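Local coordinates for uncharacterized protein (Bacteroides uniformis ATCC 8492, PDB 4Q68) that probably acts as an N-acetylmuramoyl-L-alanine amidase of the NlpC/P60 type, cleaving the bond between sugar and peptide in cell-wall fragments, at residues A[10-13]-A[14-17]; A[93-96]-A[97-101]; A[218-221]-A[222-226]. All coordinates share one frame; numbering follows the deposited sequence.

Overall arrangement
The three contacts are all local and follow one another along the chain. Contact 1 is the turn that ends helix 2-12. Contact 2 is the last two turns of helix 91-100. Contact 3 is the short helix 220-225 with the residues that lead into it. None touches another. The centres of contacts 1 and 2 are about 24 Å apart. Those of contacts 2 and 3 are about 27 Å apart, and those of contacts 1 and 3 about 21 Å. Contacts 1 and 2 both lean on helix 41-53, through Y14 and W94. All three touch strands of the main antiparallel sheet. The side chain of W94 lies about 8 Å from the protein-attached sugar, and that of P219 about 9 Å from a sodium ion.

Contact 1 (A[10-13]-A[14-17]); sequences NGIK and YLDV
Y14 folds back on the end of helix 2-12. Its CB lies 3.4 Å from G11 O. Further out, CD1 meets N10 O at 3.4 Å, and CE1 is still near the same oxygen. That oxygen lies in the ring plane, at the edge. CG lies beside the backbone N (chi1 -80°), which brings the CD1 edge of the ring to N10 O. Past these atoms the side chain packs on L44, Y47 and V48 of helix 41-53. An alanine here would remove the ring, and would probably open a gap against helix 41-53 and leave the N10 carbonyl without its aromatic neighbour. The backbone makes two bonds across the contact. Y14 N donates to G11 O at 3.0 Å, and L15 N donates to I12 O at 3.0 Å. I12 and L15 lie side by side, with their CD1 atoms 4.0 Å apart in one of two I12 conformers. K13, also modelled in two conformers, runs back along the helix in one of them, where NZ donates to N10 OD1 at 2.8 Å. A type I beta turn from I12 to L15 overlaps a type II turn from Y14 to V17, and together they lead the chain out of the helix.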
# COMPACT_ATOMS: atom_id res chain seq x y z
N ASN A 10 -1.71 2.35 -15.90
CA ASN A 10 -1.87 0.96 -15.51
C ASN A 10 -2.90 0.80 -14.38
O ASN A 10 -3.64 -0.18 -14.37
CB ASN A 10 -0.53 0.32 -15.14
CG ASN A 10 0.33 0.08 -16.35
OD1 ASN A 10 -0.18 -0.05 -17.48
ND2 ASN A 10 1.65 0.01 -16.15
N GLY A 11 -2.99 1.77 -13.48
CA GLY A 11 -4.04 1.76 -12.49
C GLY A 11 -5.43 1.92 -13.11
O GLY A 11 -6.37 1.21 -12.73
N ILE A 12 -5.56 2.81 -14.09
CA ILE A 12 -6.82 3.05 -14.79
C ILE A 12 -7.31 1.78 -15.48
O ILE A 12 -8.52 1.55 -15.59
CB ILE A 12 -6.68 4.22 -15.80
CG1 ILE A 12 -6.62 5.56 -15.06
CG2 ILE A 12 -7.81 4.21 -16.85
CD1 ILE A 12 -7.82 5.85 -14.17
N LYS A 13 -6.39 0.93 -15.94
CA LYS A 13 -6.74 -0.37 -16.54
C LYS A 13 -7.52 -1.28 -15.62
O LYS A 13 -8.20 -2.19 -16.09
CB LYS A 13 -5.51 -1.15 -16.99
CG LYS A 13 -4.79 -0.55 -18.17
CD LYS A 13 -3.65 -1.42 -18.65
CE LYS A 13 -2.67 -0.64 -19.50
NZ LYS A 13 -1.36 -1.34 -19.64
N TYR A 14 -7.40 -1.06 -14.31
CA TYR A 14 -8.13 -1.86 -13.31
C TYR A 14 -9.51 -1.32 -12.96
O TYR A 14 -10.21 -1.92 -12.16
CB TYR A 14 -7.30 -2.01 -12.03
CG TYR A 14 -6.23 -3.07 -12.14
CD1 TYR A 14 -5.02 -2.79 -12.74
CD2 TYR A 14 -6.44 -4.36 -11.66
CE1 TYR A 14 -4.04 -3.77 -12.87
CE2 TYR A 14 -5.46 -5.34 -11.77
CZ TYR A 14 -4.27 -5.05 -12.39
OH TYR A 14 -3.33 -6.04 -12.51
N LEU A 15 -9.94 -0.19 -13.54
CA LEU A 15 -11.27 0.29 -13.21
C LEU A 15 -12.28 -0.83 -13.44
O LEU A 15 -12.20 -1.56 -14.43
CB LEU A 15 -11.65 1.54 -14.02
CG LEU A 15 -10.87 2.80 -13.66
CD1 LEU A 15 -11.26 3.91 -14.59
CD2 LEU A 15 -11.13 3.24 -12.22
N ASP A 16 -13.22 -0.93 -12.52
CA ASP A 16 -14.34 -1.87 -12.54
C ASP A 16 -13.97 -3.29 -12.14
O ASP A 16 -14.87 -4.13 -12.02
CB ASP A 16 -15.10 -1.81 -13.88
CG ASP A 16 -15.63 -0.43 -14.16
OD1 ASP A 16 -16.21 0.17 -13.22
OD2 ASP A 16 -15.49 0.08 -15.30
N VAL A 17 -12.70 -3.57 -11.88
CA VAL A 17 -12.33 -4.88 -11.35
C VAL A 17 -12.95 -5.03 -9.96
O VAL A 17 -12.86 -4.12 -9.14
CB VAL A 17 -10.80 -5.04 -11.29
CG1 VAL A 17 -10.41 -6.30 -10.52
CG2 VAL A 17 -10.23 -5.10 -12.70

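Contact 2 (A[93-96]-A[97-101]); sequences DWIN and NGVRN
I95 and V99 touch through their CG2 atoms, 4.2 Å apart, one helical turn from each other. V99 CG2 also comes within 3.4 Å of I95 O. It lies beside its own backbone N, on the side of the preceding turn. Four backbone bonds join the two segments: N97 N to D93 O, G98 N to W94 O, V99 N to I95 O and R100 N to N96 O. This is the regular i to i+4 pattern of an alpha helix, here the C-terminal part of helix 91-100. At its end N97 O takes two bonds from N101, from N and from ND2 at 3.1 Å, which reach it from opposite faces of its plane. Two waters extend the network. Water 1 donates to D93 OD1 at 3.0 Å and accepts from R100 NH2 at 2.9 Å, lying in the guanidinium plane at its edge. Water 2 joins W94 O to N97 ND2 and sits over one face of the W94 ring, toward its rim. Further out, R77 forms a salt bridge with D93. D78 forms one with R100, accepts from N101 ND2 and donates its backbone N to N97 OD1. N97 ND2 also donates to K73 O, while W94 NE1 donates to E46.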
# COMPACT_ATOMS: atom_id res chain seq x y z
N ASP A 93 6.58 -1.42 6.58
CA ASP A 93 7.57 -2.44 6.22
C ASP A 93 7.67 -2.61 4.70
O ASP A 93 8.76 -2.72 4.14
CB ASP A 93 7.15 -3.75 6.89
CG ASP A 93 8.29 -4.73 7.14
OD1 ASP A 93 9.48 -4.39 6.96
OD2 ASP A 93 7.94 -5.84 7.59
N TRP A 94 6.51 -2.59 4.04
CA TRP A 94 6.40 -2.63 2.58
C TRP A 94 7.15 -1.45 1.95
O TRP A 94 7.89 -1.63 0.99
CB TRP A 94 4.90 -2.61 2.25
CG TRP A 94 4.47 -2.85 0.85
CD1 TRP A 94 4.05 -4.04 0.33
CD2 TRP A 94 4.29 -1.88 -0.19
NE1 TRP A 94 3.63 -3.88 -0.96
CE2 TRP A 94 3.76 -2.55 -1.30
CE3 TRP A 94 4.50 -0.49 -0.27
CZ2 TRP A 94 3.45 -1.90 -2.49
CZ3 TRP A 94 4.18 0.16 -1.46
CH2 TRP A 94 3.67 -0.55 -2.55
N ILE A 95 6.97 -0.26 2.52
CA ILE A 95 7.67 0.92 2.06
C ILE A 95 9.17 0.74 2.26
O ILE A 95 9.96 0.99 1.35
CB ILE A 95 7.16 2.16 2.81
CG1 ILE A 95 5.73 2.48 2.39
CG2 ILE A 95 8.11 3.36 2.57
CD1 ILE A 95 5.03 3.46 3.31
N ASN A 96 9.59 0.32 3.45
CA ASN A 96 11.01 0.15 3.72
C ASN A 96 11.65 -0.83 2.74
O ASN A 96 12.76 -0.63 2.29
CB ASN A 96 11.24 -0.34 5.15
CG ASN A 96 10.86 0.69 6.18
OD1 ASN A 96 10.67 1.85 5.87
ND2 ASN A 96 10.74 0.25 7.42
N ASN A 97 10.94 -1.91 2.43
CA ASN A 97 11.42 -2.89 1.46
C ASN A 97 11.68 -2.24 0.10
O ASN A 97 12.70 -2.49 -0.53
CB ASN A 97 10.40 -4.02 1.35
CG ASN A 97 10.78 -5.06 0.32
OD1 ASN A 97 11.79 -5.76 0.46
ND2 ASN A 97 9.96 -5.19 -0.71
N GLY A 98 10.74 -1.43 -0.37
CA GLY A 98 10.90 -0.76 -1.65
C GLY A 98 12.00 0.28 -1.65
O GLY A 98 12.72 0.41 -2.63
N VAL A 99 12.14 1.02 -0.55
CA VAL A 99 13.21 2.00 -0.44
C VAL A 99 14.56 1.29 -0.42
O VAL A 99 15.47 1.63 -1.19
CB VAL A 99 13.01 2.92 0.78
CG1 VAL A 99 14.24 3.77 1.03
CG2 VAL A 99 11.77 3.78 0.59
N ARG A 100 14.70 0.29 0.45
CA ARG A 100 15.96 -0.44 0.61
C ARG A 100 16.38 -1.09 -0.71
O ARG A 100 17.56 -1.12 -1.04
CB ARG A 100 15.78 -1.51 1.69
CG ARG A 100 17.01 -2.34 1.97
CD ARG A 100 16.84 -3.28 3.16
NE ARG A 100 15.78 -4.28 2.96
CZ ARG A 100 14.55 -4.20 3.46
NH1 ARG A 100 14.16 -3.17 4.19
NH2 ARG A 100 13.69 -5.17 3.19
N ASN A 101 15.42 -1.63 -1.45
CA ASN A 101 15.70 -2.38 -2.66
C ASN A 101 15.56 -1.56 -3.94
O ASN A 101 15.65 -2.10 -5.05
CB ASN A 101 14.84 -3.65 -2.68
CG ASN A 101 15.32 -4.65 -1.64
OD1 ASN A 101 16.46 -5.11 -1.72
ND2 ASN A 101 14.50 -4.95 -0.67
O HOH W 1 11.36 -4.26 4.69
O HOH W 2 7.72 -3.49 -1.21

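Contact 3 (A[218-221]-A[222-226]); sequences VPLS and QMLKD
V218 puts its CG2 methyl against the first turn of helix 220-225. It meets Q222 CB at 3.7 Å and, in one of two M223 conformers, M223 CG at 3.9 Å, so the methyl fills the notch between these two side chains. CG1 is anti to the carbonyl carbon (chi1 -59°), which leaves CG2 between the backbone N and the carbonyl carbon, facing the helix. P219 lies alongside Q222, its CD 4.1 Å from Q222 CB. The other bump is L220. Its CD1 reaches L224 CG and, in the same conformer, the selenium of selenomethionine M223, each at 4.3 Å, and so straddles the next turn. Beyond the segments, L220 packs on L201 and I177, L224 on I179, and M223 on L203 and H205. This apolar side of the short helix thus rests on strands 176-181 and 200-207. P219 stands at the N-cap position. It offers no side-chain acceptor; its carbonyl O takes the first backbone bonds, from M223 N at 3.0 Å and, more weakly, from Q222 N. L224 N to L220 O and K225 N to S221 O carry the helix on. The polar atoms that meet here are mostly backbone N-H and C=O groups bonded along the helix, and the side chains that touch do so largely through carbon, consistent with a helix start that turns an apolar side to the strands.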
# COMPACT_ATOMS: atom_id res chain seq x y z
N VAL A 218 -15.05 12.05 -4.75
CA VAL A 218 -14.62 13.23 -4.04
C VAL A 218 -13.09 13.25 -4.03
O VAL A 218 -12.44 12.22 -4.20
CB VAL A 218 -15.20 13.28 -2.60
CG1 VAL A 218 -16.71 13.26 -2.66
CG2 VAL A 218 -14.67 12.14 -1.72
N PRO A 219 -12.50 14.43 -3.82
CA PRO A 219 -11.05 14.48 -3.74
C PRO A 219 -10.50 13.67 -2.57
O PRO A 219 -11.19 13.43 -1.57
CB PRO A 219 -10.77 15.98 -3.58
CG PRO A 219 -11.98 16.66 -4.13
CD PRO A 219 -13.10 15.77 -3.75
N LEU A 220 -9.24 13.28 -2.69
CA LEU A 220 -8.56 12.60 -1.61
C LEU A 220 -8.69 13.37 -0.28
O LEU A 220 -8.91 12.77 0.77
CB LEU A 220 -7.09 12.38 -1.99
CG LEU A 220 -6.19 11.71 -0.96
CD1 LEU A 220 -6.69 10.37 -0.50
CD2 LEU A 220 -4.77 11.60 -1.53
N SER A 221 -8.58 14.70 -0.33
CA SER A 221 -8.74 15.51 0.86
C SER A 221 -10.07 15.22 1.56
O SER A 221 -10.14 15.18 2.79
CB SER A 221 -8.66 16.99 0.51
OG SER A 221 -9.60 17.31 -0.49
N GLN A 222 -11.14 15.09 0.78
CA GLN A 222 -12.47 14.81 1.33
C GLN A 222 -12.57 13.39 1.87
O GLN A 222 -13.20 13.14 2.90
CB GLN A 222 -13.56 15.05 0.27
CG GLN A 222 -14.98 14.99 0.81
CD GLN A 222 -15.30 16.11 1.74
OE1 GLN A 222 -15.85 15.90 2.84
NE2 GLN A 222 -14.98 17.32 1.32
N MSE A 223 -11.98 12.43 1.15
CA MSE A 223 -11.93 11.06 1.65
C MSE A 223 -11.33 11.03 3.04
O MSE A 223 -11.84 10.34 3.95
CB MSE A 223 -11.08 10.18 0.74
CG MSE A 223 -11.65 9.96 -0.65
SE MSE A 223 -10.47 8.87 -1.75
CE MSE A 223 -10.44 7.25 -0.66
N LEU A 224 -10.25 11.77 3.24
CA LEU A 224 -9.61 11.82 4.55
C LEU A 224 -10.52 12.49 5.58
O LEU A 224 -10.69 11.99 6.69
CB LEU A 224 -8.26 12.53 4.46
CG LEU A 224 -7.23 11.92 3.51
CD1 LEU A 224 -6.03 12.82 3.37
CD2 LEU A 224 -6.78 10.54 3.98
N LYS A 225 -11.12 13.61 5.22
CA LYS A 225 -12.01 14.33 6.13
C LYS A 225 -13.15 13.43 6.61
O LYS A 225 -13.57 13.51 7.77
CB LYS A 225 -12.56 15.57 5.40
CG LYS A 225 -13.20 16.63 6.28
CD LYS A 225 -13.47 17.90 5.47
CE LYS A 225 -14.22 18.94 6.30
NZ LYS A 225 -14.10 20.31 5.71
N ASP A 226 -13.68 12.61 5.71
CA ASP A 226 -14.85 11.78 6.00
C ASP A 226 -14.62 10.58 6.90
O ASP A 226 -15.59 9.94 7.30
CB ASP A 226 -15.46 11.28 4.68
CG ASP A 226 -16.07 12.39 3.85
OD1 ASP A 226 -16.32 13.50 4.38
OD2 ASP A 226 -16.29 12.16 2.65